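Specific mitochondrial acyl carrier protein (Toxoplasma, PDB 3CE7) probably serves as a mitochondrial carrier in fatty acid biosynthesis, a small helical protein of the phosphopantetheine-binding acyl carrier family. Local coordinates at residues L54-C57 with L58-V61; A90-V93 with V94-R97. One frame throughout, in Å; residues are numbered along the deposited sequence.

Interaction 1: L54-C57 with L58-V61; sequences LWDC and LDTV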
ATOM      1  N   LEU A  54      12.466   7.888   8.032  1.00 28.25           N
ATOM      2  CA  LEU A  54      12.099   7.211   6.795  1.00 26.52           C
ATOM      3  C   LEU A  54      11.234   5.979   7.073  1.00 25.09           C
ATOM      4  O   LEU A  54      11.419   5.275   8.070  1.00 24.44           O
ATOM      5  CB  LEU A  54      13.336   6.840   5.974  1.00 27.58           C
ATOM      6  CG  LEU A  54      14.200   8.019   5.501  1.00 27.92           C
ATOM      7  CD1 LEU A  54      15.380   7.520   4.692  1.00 29.33           C
ATOM      8  CD2 LEU A  54      13.399   9.035   4.692  1.00 29.70           C
ATOM      9  N   TRP A  55      10.281   5.749   6.181  1.00 23.26           N
ATOM     10  CA  TRP A  55       9.428   4.567   6.193  1.00 22.18           C
ATOM     11  C   TRP A  55      10.268   3.302   6.350  1.00 21.77           C
ATOM     12  O   TRP A  55      11.288   3.142   5.675  1.00 22.22           O
ATOM     13  CB  TRP A  55       8.698   4.526   4.854  1.00 21.49           C
ATOM     14  CG  TRP A  55       7.694   3.424   4.660  1.00 20.93           C
ATOM     15  CD1 TRP A  55       7.938   2.085   4.512  1.00 21.06           C
ATOM     16  CD2 TRP A  55       6.282   3.595   4.546  1.00 21.09           C
ATOM     17  NE1 TRP A  55       6.744   1.403   4.329  1.00 19.91           N
ATOM     18  CE2 TRP A  55       5.717   2.311   4.335  1.00 21.15           C
ATOM     19  CE3 TRP A  55       5.436   4.713   4.593  1.00 20.30           C
ATOM     20  CZ2 TRP A  55       4.333   2.111   4.191  1.00 19.83           C
ATOM     21  CZ3 TRP A  55       4.053   4.514   4.453  1.00 20.89           C
ATOM     22  CH2 TRP A  55       3.522   3.218   4.251  1.00 20.49           C
ATOM     23  N   ASP A  56       9.850   2.402   7.238  1.00 21.17           N
ATOM     24  CA  ASP A  56      10.600   1.168   7.469  1.00 21.69           C
ATOM     25  C   ASP A  56       9.699  -0.074   7.482  1.00 21.13           C
ATOM     26  O   ASP A  56       8.513   0.019   7.136  1.00 20.48           O
ATOM     27  CB  ASP A  56      11.441   1.281   8.757  1.00 22.34           C
ATOM     28  CG  ASP A  56      10.595   1.486  10.008  1.00 25.17           C
ATOM     29  OD1 ASP A  56       9.361   1.313   9.948  1.00 24.16           O
ATOM     30  OD2 ASP A  56      11.179   1.813  11.073  1.00 28.84           O
ATOM     31  N   CYS A  57      10.266  -1.213   7.882  1.00 21.51           N
ATOM     32  CA  CYS A  57       9.545  -2.489   7.896  0.50 21.46           C
ATOM     33  C   CYS A  57       8.257  -2.404   8.702  1.00 20.89           C
ATOM     34  O   CYS A  57       7.228  -2.931   8.281  1.00 20.89           O
ATOM     35  CB  CYS A  57      10.425  -3.619   8.431  0.50 21.84           C
ATOM     36  SG  CYS A  57      11.798  -4.025   7.346  0.50 25.17           S
ATOM     37  N   LEU A  58       8.307  -1.733   9.854  1.00 19.86           N
ATOM     38  CA  LEU A  58       7.091  -1.548  10.656  1.00 19.06           C
ATOM     39  C   LEU A  58       5.981  -0.857   9.874  1.00 18.82           C
ATOM     40  O   LEU A  58       4.814  -1.263   9.951  1.00 18.45           O
ATOM     41  CB  LEU A  58       7.376  -0.752  11.937  1.00 19.37           C
ATOM     42  CG  LEU A  58       6.158  -0.477  12.834  1.00 18.07           C
ATOM     43  CD1 LEU A  58       5.520  -1.770  13.352  1.00 19.41           C
ATOM     44  CD2 LEU A  58       6.582   0.409  13.991  1.00 19.16           C
ATOM     45  N   ASP A  59       6.320   0.213   9.156  1.00 18.36           N
ATOM     46  CA  ASP A  59       5.312   0.936   8.391  1.00 18.34           C
ATOM     47  C   ASP A  59       4.674   0.017   7.351  1.00 18.46           C
ATOM     48  O   ASP A  59       3.464   0.020   7.168  1.00 18.85           O
ATOM     49  CB  ASP A  59       5.921   2.164   7.733  1.00 18.23           C
ATOM     50  CG  ASP A  59       6.409   3.181   8.752  1.00 19.94           C
ATOM     51  OD1 ASP A  59       5.577   3.723   9.521  1.00 23.82           O
ATOM     52  OD2 ASP A  59       7.622   3.439   8.769  1.00 21.68           O
ATOM     53  N   THR A  60       5.492  -0.792   6.692  1.00 18.44           N
ATOM     54  CA  THR A  60       4.942  -1.733   5.713  1.00 18.85           C
ATOM     55  C   THR A  60       3.978  -2.731   6.357  1.00 18.37           C
ATOM     56  O   THR A  60       2.867  -2.936   5.855  1.00 18.85           O
ATOM     57  CB  THR A  60       6.051  -2.432   4.943  1.00 18.57           C
ATOM     58  OG1 THR A  60       6.787  -1.430   4.236  1.00 18.70           O
ATOM     59  CG2 THR A  60       5.465  -3.450   3.947  1.00 19.54           C
ATOM     60  N   VAL A  61       4.388  -3.320   7.479  1.00 18.49           N
ATOM     61  CA  VAL A  61       3.533  -4.251   8.220  1.00 18.58           C
ATOM     62  C   VAL A  61       2.184  -3.591   8.568  1.00 18.53           C
ATOM     63  O   VAL A  61       1.119  -4.169   8.334  1.00 18.70           O
ATOM     64  CB  VAL A  61       4.238  -4.764   9.504  1.00 18.98           C
ATOM     65  CG1 VAL A  61       3.288  -5.594  10.368  1.00 20.35           C
ATOM     66  CG2 VAL A  61       5.501  -5.578   9.154  1.00 20.57           C
TER
HETATM   67  O   HOH W   1       9.642   4.584   9.986  1.00 39.55           O
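Asp56 stands at the N-cap of helix 57-71, and the first helical turn closes as Thr60 N donates to Asp56 O (3.2 Å) and Val61 N to Cys57 O (3.0 Å). The side chains of Asp56 and Asp59 each reach for the other's backbone amide. Asp59 OD2 takes the amide of Asp56 N at 2.9 Å through its anti lone pair, while the return bond from Asp59 N to Asp56 OD1 is weak at 3.3 Å. The two carboxylates consequently meet closely, Asp56 OD1 lying 3.0 Å from Asp59 OD2; their mutual repulsion is probably eased by the salt bridge from Arg53 to Asp56 OD2 and by a water that donates to both Asp59 OD2 and Leu54 O. With CG anti to its backbone N (chi1 -177°), the Trp55 side chain swings over the helix start. Asp59 CB sits over the indole face, 3.4 Å from the centroid of the five-membered ring of Trp55, and Trp55 NE1 points in the ring plane to Thr60 OG1 in a nearly straight 2.8 Å bond. Phe31, Leu32 and Leu44 also pack against the indole. The reciprocal pair is a capping box, and Asp56-Cys57-Leu58 probably matches the Asp-Ser-Leu motif of acyl carrier proteins, Cys57 standing where the serine of relatives carries phosphopantetheine.

Interaction 2: A90-V93 with V94-R97; sequences ADFV and VSER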
ATOM      1  N   ALA A  90      -1.256  -2.237  -4.686  1.00 15.71           N
ATOM      2  CA  ALA A  90      -2.500  -2.114  -5.460  1.00 15.94           C
ATOM      3  C   ALA A  90      -2.667  -3.290  -6.425  1.00 16.14           C
ATOM      4  O   ALA A  90      -3.740  -3.887  -6.517  1.00 16.63           O
ATOM      5  CB  ALA A  90      -2.539  -0.798  -6.208  1.00 16.61           C
ATOM      6  N   ASP A  91      -1.589  -3.632  -7.130  1.00 16.37           N
ATOM      7  CA  ASP A  91      -1.619  -4.766  -8.048  1.00 17.09           C
ATOM      8  C   ASP A  91      -1.999  -6.068  -7.326  1.00 16.76           C
ATOM      9  O   ASP A  91      -2.763  -6.885  -7.859  1.00 17.08           O
ATOM     10  CB  ASP A  91      -0.267  -4.935  -8.744  1.00 17.43           C
ATOM     11  CG  ASP A  91       0.032  -3.840  -9.772  1.00 20.23           C
ATOM     12  OD1 ASP A  91      -0.836  -3.016 -10.104  1.00 23.95           O
ATOM     13  OD2 ASP A  91       1.186  -3.804 -10.251  1.00 24.11           O
ATOM     14  N   PHE A  92      -1.447  -6.274  -6.126  1.00 15.97           N
ATOM     15  CA  PHE A  92      -1.737  -7.500  -5.382  1.00 16.51           C
ATOM     16  C   PHE A  92      -3.211  -7.535  -4.967  1.00 16.15           C
ATOM     17  O   PHE A  92      -3.882  -8.576  -5.062  1.00 16.32           O
ATOM     18  CB  PHE A  92      -0.844  -7.633  -4.152  1.00 16.74           C
ATOM     19  CG  PHE A  92      -1.013  -8.946  -3.452  1.00 17.04           C
ATOM     20  CD1 PHE A  92      -0.456 -10.102  -3.981  1.00 18.74           C
ATOM     21  CD2 PHE A  92      -1.785  -9.042  -2.288  1.00 18.31           C
ATOM     22  CE1 PHE A  92      -0.625 -11.341  -3.345  1.00 18.89           C
ATOM     23  CE2 PHE A  92      -1.956 -10.273  -1.645  1.00 18.35           C
ATOM     24  CZ  PHE A  92      -1.385 -11.417  -2.176  1.00 17.81           C
ATOM     25  N   VAL A  93      -3.721  -6.390  -4.525  1.00 16.13           N
ATOM     26  CA  VAL A  93      -5.124  -6.311  -4.111  1.00 16.38           C
ATOM     27  C   VAL A  93      -6.024  -6.681  -5.288  1.00 16.66           C
ATOM     28  O   VAL A  93      -6.912  -7.535  -5.161  1.00 17.01           O
ATOM     29  CB  VAL A  93      -5.483  -4.913  -3.575  1.00 17.07           C
ATOM     30  CG1 VAL A  93      -6.993  -4.757  -3.450  1.00 17.70           C
ATOM     31  CG2 VAL A  93      -4.811  -4.680  -2.234  1.00 17.37           C
ATOM     32  N   VAL A  94      -5.788  -6.049  -6.434  1.00 16.50           N
ATOM     33  CA  VAL A  94      -6.633  -6.289  -7.600  1.00 16.81           C
ATOM     34  C   VAL A  94      -6.542  -7.754  -8.026  1.00 17.53           C
ATOM     35  O   VAL A  94      -7.566  -8.392  -8.278  1.00 18.02           O
ATOM     36  CB  VAL A  94      -6.304  -5.315  -8.738  1.00 16.83           C
ATOM     37  CG1 VAL A  94      -6.946  -5.777 -10.065  1.00 17.37           C
ATOM     38  CG2 VAL A  94      -6.775  -3.918  -8.347  1.00 16.18           C
ATOM     39  N   SER A  95      -5.320  -8.287  -8.061  1.00 17.79           N
ATOM     40  CA  SER A  95      -5.116  -9.681  -8.465  0.50 18.56           C
ATOM     41  C   SER A  95      -5.876 -10.640  -7.549  1.00 18.44           C
ATOM     42  O   SER A  95      -6.523 -11.576  -8.034  1.00 19.46           O
ATOM     43  CB  SER A  95      -3.626 -10.032  -8.530  0.50 18.58           C
ATOM     44  OG  SER A  95      -3.031 -10.008  -7.252  0.50 19.54           O
ATOM     45  N   GLU A  96      -5.843 -10.389  -6.244  1.00 18.84           N
ATOM     46  CA  GLU A  96      -6.540 -11.272  -5.305  1.00 18.90           C
ATOM     47  C   GLU A  96      -8.045 -11.177  -5.482  1.00 18.72           C
ATOM     48  O   GLU A  96      -8.747 -12.191  -5.508  1.00 19.26           O
ATOM     49  CB  GLU A  96      -6.143 -10.973  -3.866  1.00 19.29           C
ATOM     50  CG  GLU A  96      -4.726 -11.438  -3.531  1.00 20.69           C
ATOM     51  CD  GLU A  96      -4.578 -12.952  -3.588  1.00 23.18           C
ATOM     52  OE1 GLU A  96      -5.182 -13.653  -2.740  1.00 25.51           O
ATOM     53  OE2 GLU A  96      -3.865 -13.441  -4.483  1.00 25.52           O
ATOM     54  N   ARG A  97      -8.545  -9.955  -5.613  1.00 18.25           N
ATOM     55  CA  ARG A  97      -9.984  -9.763  -5.736  1.00 18.39           C
ATOM     56  C   ARG A  97     -10.504 -10.274  -7.081  1.00 18.45           C
ATOM     57  O   ARG A  97     -11.654 -10.701  -7.175  1.00 19.07           O
ATOM     58  CB  ARG A  97     -10.357  -8.294  -5.531  1.00 18.68           C
ATOM     59  CG  ARG A  97     -10.075  -7.779  -4.117  1.00 18.79           C
ATOM     60  CD  ARG A  97     -10.745  -8.622  -3.022  1.00 20.44           C
ATOM     61  NE  ARG A  97     -12.201  -8.634  -3.143  1.00 21.27           N
ATOM     62  CZ  ARG A  97     -13.028  -9.154  -2.240  1.00 25.82           C
ATOM     63  NH1 ARG A  97     -12.551  -9.695  -1.121  1.00 25.54           N
ATOM     64  NH2 ARG A  97     -14.338  -9.112  -2.447  1.00 26.55           N
TER
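Phe92 chi1 of -174° turns CG away from the backbone N and carries the ring along the helix toward Glu96, whose own chi1 (-72°) puts CG over the ring, while a bend at chi2 brings the carboxylate alongside. Glu96 CG rests over one ring face, displaced toward the rim, 3.8 Å from the centroid of the Phe92 ring in a CH-pi contact; its nearest ring atom is Phe92 CE2 at 3.5 Å. The Glu96 carboxylate runs almost parallel to the ring plane, and Glu96 OE2 forms a salt bridge with Lys99, three residues on. Both Phe92 and Glu96 belong to helix 86-98, the last helix of the acyl carrier bundle. Its inner side turns Val93 to Val67 and Phe71 of helix 57-71, and Ala90 and Val94 to Ile17 of helix 17-29. The backbone ladder is regular, with Val94 N to Ala90 O at 3.0 Å and Ser95 N to Asp91 O at 2.9 Å. Phe92 O accepts from Glu96 N at 2.9 Å; in one of the two conformers of Ser95, Ser95 OG also donates to Phe92 O (2.8 Å), from the same face of the carbonyl plane as Glu96 N.

From the N terminus, the chain runs through helix 17-29 and a long loop before interaction 1, where residues 54-61 turn that loop into helix 57-71. It then continues through helix 77-80 to interaction 2, residues 90-97 within helix 86-98. Interaction 1 joins a loop to the first turn of a helix, interaction 2 successive turns within one helix; neither closes a long loop, and the two follow in series, neither nested nor crossed. Their centres lie about 20 Å apart on opposite sides of the chain's centre, and their nearest atoms are about 11 Å apart. Helix 57-71 connects them indirectly: interaction 1 sets its start, while its later part packs on helix 86-98.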